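Local coordinates for protein ylmH (Streptococcus pneumoniae, PDB 2FPH) that is a cell-division protein of a Gram-positive bacterium that probably binds nucleic acid, most likely RNA, through an RRM-like domain, at residues A[101-104]-A[105-109]. Sequence-based numbering, arbitrary orientation.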
loop_
_atom_site.group_PDB
_atom_site.type_symbol
_atom_site.label_atom_id
_atom_site.label_comp_id
_atom_site.label_asym_id
_atom_site.label_seq_id
_atom_site.Cartn_x
_atom_site.Cartn_y
_atom_site.Cartn_z
ATOM N N HIS A 101 8.070 7.453 -9.593
ATOM C CA HIS A 101 6.620 7.446 -9.684
ATOM C C HIS A 101 6.095 7.439 -11.104
ATOM O O HIS A 101 5.248 6.617 -11.505
ATOM C CB HIS A 101 6.063 8.676 -8.967
ATOM C CG HIS A 101 4.613 8.564 -8.649
ATOM N ND1 HIS A 101 3.807 9.671 -8.476
ATOM C CD2 HIS A 101 3.853 7.483 -8.346
ATOM C CE1 HIS A 101 2.587 9.269 -8.167
ATOM N NE2 HIS A 101 2.591 7.946 -8.069
ATOM N N ALA A 102 6.653 8.336 -11.920
ATOM C CA ALA A 102 6.222 8.467 -13.299
ATOM C C ALA A 102 6.402 7.183 -14.099
ATOM O O ALA A 102 5.521 6.799 -14.864
ATOM C CB ALA A 102 6.974 9.575 -13.951
ATOM N N LYS A 103 7.548 6.537 -13.884
ATOM C CA LYS A 103 7.915 5.338 -14.592
ATOM C C LYS A 103 6.972 4.246 -14.194
ATOM O O LYS A 103 6.521 3.490 -15.028
ATOM C CB LYS A 103 9.354 4.921 -14.274
ATOM C CG LYS A 103 10.444 5.876 -14.704
ATOM C CD LYS A 103 10.267 6.559 -16.034
ATOM C CE LYS A 103 9.670 8.019 -15.912
ATOM N NZ LYS A 103 10.432 8.974 -15.004
ATOM N N ILE A 104 6.678 4.161 -12.904
ATOM C CA ILE A 104 5.743 3.163 -12.411
ATOM C C ILE A 104 4.319 3.306 -12.995
ATOM O O ILE A 104 3.757 2.326 -13.434
ATOM C CB ILE A 104 5.748 3.111 -10.871
ATOM C CG1 ILE A 104 7.138 2.610 -10.412
ATOM C CG2 ILE A 104 4.679 2.124 -10.391
ATOM C CD1 ILE A 104 7.346 2.627 -9.019
ATOM N N LEU A 105 3.746 4.500 -13.028
ATOM C CA LEU A 105 2.347 4.618 -13.475
ATOM C C LEU A 105 2.152 4.441 -14.987
ATOM O O LEU A 105 1.032 4.179 -15.424
ATOM C CB LEU A 105 1.713 5.950 -13.061
ATOM C CG LEU A 105 2.061 6.467 -11.694
ATOM C CD1 LEU A 105 2.203 8.001 -11.785
ATOM C CD2 LEU A 105 1.010 6.024 -10.717
ATOM N N GLY A 106 3.223 4.608 -15.769
ATOM C CA GLY A 106 3.230 4.349 -17.225
ATOM C C GLY A 106 4.033 5.463 -17.832
ATOM O O GLY A 106 3.655 6.616 -17.559
ATOM N N THR A 107 5.099 5.228 -18.628
ATOM C CA THR A 107 5.544 3.969 -19.332
ATOM C C THR A 107 4.504 3.248 -20.208
ATOM O O THR A 107 3.321 3.169 -19.831
ATOM C CB THR A 107 6.312 2.998 -18.436
ATOM O OG1 THR A 107 5.593 2.729 -17.221
ATOM C CG2 THR A 107 7.617 3.632 -17.986
ATOM N N VAL A 108 4.928 2.655 -21.340
ATOM C CA VAL A 108 6.203 1.900 -21.532
ATOM C C VAL A 108 7.561 2.653 -21.700
ATOM O O VAL A 108 7.667 3.552 -22.540
ATOM C CB VAL A 108 6.026 0.911 -22.757
ATOM C CG1 VAL A 108 7.139 -0.151 -22.819
ATOM C CG2 VAL A 108 4.648 0.222 -22.713
ATOM N N ILE A 109 8.563 2.214 -20.902
ATOM C CA ILE A 109 10.009 2.621 -20.862
ATOM C C ILE A 109 10.568 2.679 -19.404
ATOM O O ILE A 109 10.951 3.769 -18.939
ATOM C CB ILE A 109 10.364 4.001 -21.591
ATOM C CG1 ILE A 109 9.511 5.187 -21.059
ATOM C CG2 ILE A 109 10.391 3.844 -23.124
ATOM C CD1 ILE A 109 9.377 6.381 -22.016
#
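Leu-105 lies across the imidazole of His-101, one helical turn earlier, in a CH-pi contact. Its CD1 sits 3.7 Å from the centroid of the His-101 ring and only 8° off the ring normal, while CD2 lies off the same face beyond the ring atoms, 3.6 Å from His-101 NE2. The imidazole is swung into this place by a chi1 of -163°, with CG opposite the backbone nitrogen. Phe-119, on strand 119-123, touches both side chains and joins the pair to the sheet.

Backbone bonds finish the helix. Leu-105 N donates to His-101 O at 3.0 Å, an alpha-helical i to i+4 bond, whereas the next, from Gly-106 N to Ala-102 O, is weak at 3.3 Å. Helix 97-105 packs beside the antiparallel sheet of the putative RNA-binding domain, whose family belongs to the RRM clan, and Gly-106 ends it by turning to positive phi (139°).

Beyond the glycine, the Thr-107 side chain points back at the helix end. Its OG1 approaches Lys-103 O to 2.5 Å, so short that the modelled contact is doubtful; Gln-111 O is a weak alternative acceptor. Lys-103 NZ hydrogen-bonds to Leu-99 O, one turn back along the helix.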